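Local coordinates for alpha-amylase/trypsin inhibitor (PDB 1B1U), which inhibits both trypsin and alpha-amylase, and may protect ragi seeds against their own and foreign hydrolytic enzymes, at residues Pro13-Asp18 and Glu75-Leu79; Cys57-Arg61 and Phe113-Leu118. One frame throughout, in Å; residues are numbered along the deposited sequence.

Contact 1: residues Pro13-Asp18 and Glu75-Leu79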
ATOM      1  N   PRO A  13      -8.453  -1.739  -7.378  1.00 18.36           N
ATOM      2  CA  PRO A  13      -8.267  -3.085  -7.912  1.00 18.55           C
ATOM      3  C   PRO A  13      -8.374  -4.195  -6.884  1.00 20.09           C
ATOM      4  O   PRO A  13      -8.434  -3.947  -5.676  1.00 20.62           O
ATOM      5  CB  PRO A  13      -6.884  -3.027  -8.561  1.00 16.57           C
ATOM      6  CG  PRO A  13      -6.656  -1.590  -8.826  1.00 16.69           C
ATOM      7  CD  PRO A  13      -7.299  -0.877  -7.675  1.00 14.18           C
ATOM      8  N   HIS A  14      -8.413  -5.422  -7.391  1.00 21.85           N
ATOM      9  CA  HIS A  14      -8.488  -6.605  -6.555  1.00 24.79           C
ATOM     10  C   HIS A  14      -7.067  -6.919  -6.119  1.00 24.94           C
ATOM     11  O   HIS A  14      -6.202  -7.203  -6.951  1.00 26.47           O
ATOM     12  CB  HIS A  14      -9.078  -7.768  -7.349  1.00 27.85           C
ATOM     13  CG  HIS A  14     -10.570  -7.757  -7.403  1.00 26.25           C
ATOM     14  ND1 HIS A  14     -11.352  -8.065  -6.313  1.00 26.30           N
ATOM     15  CD2 HIS A  14     -11.424  -7.437  -8.404  1.00 30.13           C
ATOM     16  CE1 HIS A  14     -12.626  -7.934  -6.641  1.00 30.98           C
ATOM     17  NE2 HIS A  14     -12.697  -7.555  -7.902  1.00 30.31           N
ATOM     18  N   ASN A  15      -6.849  -6.870  -4.808  1.00 24.97           N
ATOM     19  CA  ASN A  15      -5.534  -7.083  -4.201  1.00 25.05           C
ATOM     20  C   ASN A  15      -4.642  -5.901  -4.604  1.00 23.96           C
ATOM     21  O   ASN A  15      -3.628  -6.073  -5.290  1.00 20.36           O
ATOM     22  CB  ASN A  15      -4.902  -8.407  -4.652  1.00 20.46           C
ATOM     23  CG  ASN A  15      -3.922  -8.951  -3.623  1.00 17.54           C
ATOM     24  OD1 ASN A  15      -3.725  -8.348  -2.568  1.00 15.66           O
ATOM     25  ND2 ASN A  15      -3.310 -10.084  -3.921  1.00 16.09           N
ATOM     26  N   PRO A  16      -5.021  -4.680  -4.167  1.00 22.09           N
ATOM     27  CA  PRO A  16      -4.298  -3.442  -4.459  1.00 20.13           C
ATOM     28  C   PRO A  16      -2.863  -3.448  -3.973  1.00 22.82           C
ATOM     29  O   PRO A  16      -2.516  -4.119  -2.994  1.00 24.01           O
ATOM     30  CB  PRO A  16      -5.125  -2.365  -3.757  1.00 19.43           C
ATOM     31  CG  PRO A  16      -5.850  -3.098  -2.686  1.00 21.97           C
ATOM     32  CD  PRO A  16      -6.189  -4.418  -3.307  1.00 19.48           C
ATOM     33  N   LEU A  17      -2.030  -2.693  -4.679  1.00 17.86           N
ATOM     34  CA  LEU A  17      -0.628  -2.560  -4.335  1.00 13.12           C
ATOM     35  C   LEU A  17       0.018  -3.890  -3.976  1.00  9.83           C
ATOM     36  O   LEU A  17       0.718  -3.992  -2.978  1.00 13.18           O
ATOM     37  CB  LEU A  17      -0.497  -1.562  -3.177  1.00  7.54           C
ATOM     38  CG  LEU A  17      -1.607  -0.501  -3.177  1.00  2.63           C
ATOM     39  CD1 LEU A  17      -1.529   0.337  -1.933  1.00  2.00           C
ATOM     40  CD2 LEU A  17      -1.472   0.379  -4.412  1.00  4.50           C
ATOM     41  N   ASP A  18      -0.209  -4.914  -4.787  1.00  7.99           N
ATOM     42  CA  ASP A  18       0.391  -6.207  -4.501  1.00 11.27           C
ATOM     43  C   ASP A  18       1.904  -6.091  -4.577  1.00 14.99           C
ATOM     44  O   ASP A  18       2.627  -6.729  -3.812  1.00 16.14           O
ATOM     45  CB  ASP A  18      -0.081  -7.258  -5.503  1.00 15.91           C
ATOM     46  CG  ASP A  18      -0.394  -6.669  -6.856  1.00 20.01           C
ATOM     47  OD1 ASP A  18      -1.053  -5.610  -6.893  1.00 20.48           O
ATOM     48  OD2 ASP A  18       0.016  -7.260  -7.879  1.00 23.46           O
ATOM     49  N   GLU A  75      -9.667  -9.725   0.680  1.00 25.90           N
ATOM     50  CA  GLU A  75      -8.381  -9.524   0.028  1.00 26.86           C
ATOM     51  C   GLU A  75      -7.666  -8.391   0.743  1.00 27.00           C
ATOM     52  O   GLU A  75      -8.293  -7.411   1.149  1.00 27.46           O
ATOM     53  CB  GLU A  75      -8.564  -9.205  -1.468  1.00 28.28           C
ATOM     54  CG  GLU A  75      -9.461  -8.013  -1.797  1.00 26.89           C
ATOM     55  CD  GLU A  75      -9.825  -7.935  -3.284  1.00 26.62           C
ATOM     56  OE1 GLU A  75      -9.722  -8.960  -3.991  1.00 27.69           O
ATOM     57  OE2 GLU A  75     -10.214  -6.845  -3.749  1.00 25.86           O
ATOM     58  N   GLY A  76      -6.358  -8.536   0.917  1.00 26.52           N
ATOM     59  CA  GLY A  76      -5.592  -7.511   1.600  1.00 26.04           C
ATOM     60  C   GLY A  76      -4.787  -8.098   2.741  1.00 24.23           C
ATOM     61  O   GLY A  76      -4.726  -9.316   2.897  1.00 21.92           O
ATOM     62  N   ARG A  77      -4.182  -7.234   3.550  1.00 23.36           N
ATOM     63  CA  ARG A  77      -3.360  -7.680   4.671  1.00 22.86           C
ATOM     64  C   ARG A  77      -2.197  -8.510   4.126  1.00 20.88           C
ATOM     65  O   ARG A  77      -2.003  -9.672   4.477  1.00 18.96           O
ATOM     66  CB  ARG A  77      -4.190  -8.506   5.661  1.00 23.94           C
ATOM     67  CG  ARG A  77      -3.514  -8.748   7.015  1.00 24.50           C
ATOM     68  CD  ARG A  77      -3.558 -10.233   7.419  1.00 25.13           C
ATOM     69  NE  ARG A  77      -2.697 -10.536   8.565  1.00 18.91           N
ATOM     70  CZ  ARG A  77      -2.773  -9.918   9.739  1.00 18.71           C
ATOM     71  NH1 ARG A  77      -3.674  -8.962   9.932  1.00 20.10           N
ATOM     72  NH2 ARG A  77      -1.956 -10.252  10.723  1.00 15.22           N
ATOM     73  N   LEU A  78      -1.420  -7.895   3.249  1.00 23.55           N
ATOM     74  CA  LEU A  78      -0.269  -8.562   2.668  1.00 20.08           C
ATOM     75  C   LEU A  78       0.947  -8.313   3.567  1.00 14.58           C
ATOM     76  O   LEU A  78       1.947  -9.030   3.483  1.00 16.09           O
ATOM     77  CB  LEU A  78      -0.010  -8.012   1.261  1.00 19.02           C
ATOM     78  CG  LEU A  78      -0.724  -8.590   0.030  1.00 21.30           C
ATOM     79  CD1 LEU A  78      -1.955  -9.390   0.448  1.00 20.20           C
ATOM     80  CD2 LEU A  78      -1.107  -7.440  -0.918  1.00 13.31           C
ATOM     81  N   LEU A  79       0.848  -7.292   4.418  1.00 10.10           N
ATOM     82  CA  LEU A  79       1.927  -6.914   5.333  1.00  7.12           C
ATOM     83  C   LEU A  79       1.987  -7.840   6.547  1.00  9.20           C
ATOM     84  O   LEU A  79       1.747  -7.427   7.686  1.00  7.06           O
ATOM     85  CB  LEU A  79       1.759  -5.445   5.781  1.00  4.24           C
ATOM     86  CG  LEU A  79       1.818  -4.349   4.684  1.00  7.48           C
ATOM     87  CD1 LEU A  79       2.278  -3.024   5.273  1.00  2.00           C
ATOM     88  CD2 LEU A  79       2.755  -4.754   3.554  1.00  5.81           C
TER

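Contact 2: residues Cys57-Arg61 and Phe113-Leu118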
ATOM      1  N   CYS A  57      -5.077   6.499   0.009  1.00 10.90           N
ATOM      2  CA  CYS A  57      -4.921   6.208   1.443  1.00 15.18           C
ATOM      3  C   CYS A  57      -5.696   4.941   1.878  1.00 18.33           C
ATOM      4  O   CYS A  57      -5.232   4.181   2.739  1.00 19.55           O
ATOM      5  CB  CYS A  57      -5.412   7.398   2.281  1.00 16.83           C
ATOM      6  SG  CYS A  57      -4.286   8.824   2.410  1.00 15.45           S
ATOM      7  N   GLU A  58      -6.878   4.731   1.294  1.00 13.93           N
ATOM      8  CA  GLU A  58      -7.705   3.564   1.620  1.00 13.11           C
ATOM      9  C   GLU A  58      -7.026   2.313   1.103  1.00  9.24           C
ATOM     10  O   GLU A  58      -6.979   1.296   1.789  1.00 10.51           O
ATOM     11  CB  GLU A  58      -9.104   3.709   0.990  1.00 18.52           C
ATOM     12  CG  GLU A  58     -10.047   2.498   1.133  1.00 17.29           C
ATOM     13  CD  GLU A  58     -10.146   1.967   2.552  1.00 12.95           C
ATOM     14  OE1 GLU A  58     -10.021   2.750   3.512  1.00 17.48           O
ATOM     15  OE2 GLU A  58     -10.358   0.752   2.711  1.00 26.73           O
ATOM     16  N   ALA A  59      -6.498   2.407  -0.114  1.00  9.09           N
ATOM     17  CA  ALA A  59      -5.787   1.315  -0.776  1.00  8.46           C
ATOM     18  C   ALA A  59      -4.565   0.871   0.025  1.00  9.61           C
ATOM     19  O   ALA A  59      -4.188  -0.310   0.009  1.00 11.52           O
ATOM     20  CB  ALA A  59      -5.353   1.751  -2.172  1.00  5.61           C
ATOM     21  N   VAL A  60      -3.933   1.820   0.710  1.00 11.99           N
ATOM     22  CA  VAL A  60      -2.761   1.516   1.524  1.00 11.20           C
ATOM     23  C   VAL A  60      -3.219   0.795   2.791  1.00  5.85           C
ATOM     24  O   VAL A  60      -2.622  -0.200   3.182  1.00  3.08           O
ATOM     25  CB  VAL A  60      -1.968   2.807   1.885  1.00 10.50           C
ATOM     26  CG1 VAL A  60      -0.898   2.509   2.940  1.00  2.00           C
ATOM     27  CG2 VAL A  60      -1.301   3.354   0.634  1.00 11.34           C
ATOM     28  N   ARG A  61      -4.284   1.292   3.413  1.00  8.23           N
ATOM     29  CA  ARG A  61      -4.829   0.660   4.617  1.00 10.55           C
ATOM     30  C   ARG A  61      -5.201  -0.782   4.307  1.00  8.97           C
ATOM     31  O   ARG A  61      -4.977  -1.684   5.118  1.00 10.20           O
ATOM     32  CB  ARG A  61      -6.073   1.407   5.108  1.00 10.43           C
ATOM     33  CG  ARG A  61      -6.555   0.992   6.497  1.00 10.09           C
ATOM     34  CD  ARG A  61      -8.045   1.304   6.695  1.00  6.19           C
ATOM     35  NE  ARG A  61      -8.872   0.648   5.689  1.00  2.00           N
ATOM     36  CZ  ARG A  61      -9.125  -0.654   5.695  1.00  6.36           C
ATOM     37  NH1 ARG A  61      -8.622  -1.413   6.650  1.00 12.32           N
ATOM     38  NH2 ARG A  61      -9.850  -1.209   4.738  1.00  8.81           N
ATOM     39  N   PHE A 113       0.417  12.734   1.900  1.00 28.72           N
ATOM     40  CA  PHE A 113       0.380  12.260   3.278  1.00 26.68           C
ATOM     41  C   PHE A 113      -0.999  11.701   3.597  1.00 26.97           C
ATOM     42  O   PHE A 113      -2.011  12.230   3.139  1.00 25.30           O
ATOM     43  CB  PHE A 113       0.707  13.396   4.259  1.00 23.03           C
ATOM     44  CG  PHE A 113      -0.238  14.563   4.186  1.00 24.82           C
ATOM     45  CD1 PHE A 113      -0.236  15.411   3.089  1.00 21.00           C
ATOM     46  CD2 PHE A 113      -1.128  14.822   5.220  1.00 25.57           C
ATOM     47  CE1 PHE A 113      -1.102  16.491   3.024  1.00 20.61           C
ATOM     48  CE2 PHE A 113      -2.001  15.907   5.157  1.00 22.14           C
ATOM     49  CZ  PHE A 113      -1.986  16.739   4.060  1.00 20.37           C
ATOM     50  N   CYS A 114      -1.021  10.621   4.377  1.00 28.68           N
ATOM     51  CA  CYS A 114      -2.260   9.973   4.802  1.00 26.97           C
ATOM     52  C   CYS A 114      -2.426  10.228   6.297  1.00 30.18           C
ATOM     53  O   CYS A 114      -1.552   9.872   7.085  1.00 34.06           O
ATOM     54  CB  CYS A 114      -2.184   8.467   4.559  1.00 20.51           C
ATOM     55  SG  CYS A 114      -2.495   7.969   2.842  1.00 16.36           S
ATOM     56  N   LEU A 115      -3.538  10.842   6.690  1.00 31.78           N
ATOM     57  CA  LEU A 115      -3.766  11.128   8.100  1.00 31.83           C
ATOM     58  C   LEU A 115      -4.492   9.997   8.807  1.00 35.97           C
ATOM     59  O   LEU A 115      -4.190   9.674   9.953  1.00 35.23           O
ATOM     60  CB  LEU A 115      -4.581  12.410   8.253  1.00 29.59           C
ATOM     61  CG  LEU A 115      -3.859  13.756   8.312  1.00 28.39           C
ATOM     62  CD1 LEU A 115      -2.367  13.574   8.553  1.00 26.95           C
ATOM     63  CD2 LEU A 115      -4.108  14.472   7.009  1.00 29.34           C
ATOM     64  N   SER A 116      -5.446   9.391   8.113  1.00 42.89           N
ATOM     65  CA  SER A 116      -6.245   8.318   8.686  1.00 48.58           C
ATOM     66  C   SER A 116      -5.706   6.903   8.469  1.00 53.37           C
ATOM     67  O   SER A 116      -6.483   5.962   8.299  1.00 55.49           O
ATOM     68  CB  SER A 116      -7.668   8.404   8.137  1.00 48.15           C
ATOM     69  OG  SER A 116      -8.349   9.524   8.670  1.00 48.56           O
ATOM     70  N   LEU A 117      -4.388   6.737   8.484  1.00 56.72           N
ATOM     71  CA  LEU A 117      -3.818   5.409   8.288  1.00 58.58           C
ATOM     72  C   LEU A 117      -2.915   4.960   9.440  1.00 61.48           C
ATOM     73  O   LEU A 117      -2.062   5.719   9.923  1.00 62.69           O
ATOM     74  CB  LEU A 117      -3.069   5.351   6.960  1.00 55.27           C
ATOM     75  CG  LEU A 117      -3.921   4.754   5.837  1.00 53.22           C
ATOM     76  CD1 LEU A 117      -5.075   5.688   5.516  1.00 49.89           C
ATOM     77  CD2 LEU A 117      -3.055   4.524   4.611  1.00 55.34           C
ATOM     78  N   LEU A 118      -3.120   3.715   9.864  1.00 59.94           N
ATOM     79  CA  LEU A 118      -2.386   3.115  10.972  1.00 59.59           C
ATOM     80  C   LEU A 118      -0.918   2.823  10.682  1.00 60.09           C
ATOM     81  O   LEU A 118      -0.553   1.726  10.247  1.00 60.49           O
ATOM     82  CB  LEU A 118      -3.100   1.837  11.412  1.00 61.05           C
ATOM     83  CG  LEU A 118      -4.589   2.005  11.750  1.00 62.81           C
ATOM     84  CD1 LEU A 118      -4.815   3.292  12.555  1.00 61.02           C
ATOM     85  CD2 LEU A 118      -5.403   2.023  10.459  1.00 62.99           C
TER

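Contact 1: residues Pro13-Asp18 and Glu75-Leu79
With CG of H14 anti to its carbonyl carbon and CG of E75 in the crowded position between backbone N and carbonyl carbon (chi1 56°), imidazole and carboxylate meet. The glutamate chain runs extended beyond CG and delivers its carboxylate to the edge of the ring. ND1 of H14 donates to OE1 of E75 at 3.0 Å, a fairly straight bond (159°) that lies in the ring plane and reaches the syn side of OE1. The two flat groups are turned steeply against each other, by 79°. E75 pairs through its backbone with V67, in the small antiparallel hairpin of the four-helix inhibitor fold, so the bond ties the loop leading into helix 19-29 to this hairpin. A leucine in place of E75 would probably leave ND1 of H14 without its acceptor and the imidazole free to turn.

Further along, L78 does the packing. Both its methyls face the amide oxygen of N15, which lies 3.2 Å from CD2 and 3.6 Å from CD1, the two side chains meeting at a slant. CD2 also reaches the backbone at D18, 4.1 Å from its CA, while the D18 carboxylate is held by Q47 of helix 37-50. R21 of helix 19-29 and L63 of helix 53-64 pack on the same leucine.

Contact 2: residues Cys57-Arg61 and Phe113-Leu118
C57 and C114 both point toward the opposing segment and are joined by a disulfide, SG of C57 to SG of C114 at 2.0 Å. Both cysteines hold SG anti to their own carbonyl carbon, and the bridge is twisted in the left-handed sense with chi3 at -111°. T107 and H109, from the loop that leads to the second cysteine, lie against the side chain of C57.

Three residues on, L117 comes back to the helix and lays its branched end over the groove between C57, V60 and R61. CD1 lies beside the cysteine, 3.7 Å from CB of C57. The other methyl, CD2, is turned inward to V60, whose side chain it meets at about a right angle; CG1 of V60 is 3.4 Å away, tighter than usual, but CD2 also clashes with the carbonyl oxygen of C57, so its exact place is doubtful. The aliphatic root of R61 also borders the groove, with CB 4.0 Å from CG of L117.

From there the arginine leads away. Its CG stands anti to the backbone N (chi1 -169°), and a bend at chi3 returns the guanidinium to E58, one turn back on the same helix. The grip is side-on: NE donates to OE1 of E58 almost straight, at 170°, and NH2 bonds OE2 of E58 at 2.9 Å. This salt bridge, along with a further bond from NH2 to the carbonyl oxygen of G66, probably fixes the rotation of the guanidinium.

C57 is the second cysteine of a Cys-X-Cys pair whose first member, C55, binds C6; such a pair, sending its two disulfides to separate parts of the chain, is a hallmark of the helical, disulfide-rich fold of the prolamin superfamily.

The two contacts lie about 14 Å apart, centre to centre, and share helix 53-64. Contact 2 uses the helix directly, whereas contact 1 reaches it through L17, which packs on V60, and through backbone bonds from R77 and L78 to I62 and L63. They also touch each other: CD1 of L17 comes within 3.4 Å of the carbonyl oxygen of A59. Along the chain the segments alternate, in the order 13-18, 57-61, 75-79 and 113-118. The loop before the first helix, the stretch after the small hairpin and the C-terminal tail are thus all gathered about one helix, which links distant parts of this compact single-chain inhibitor.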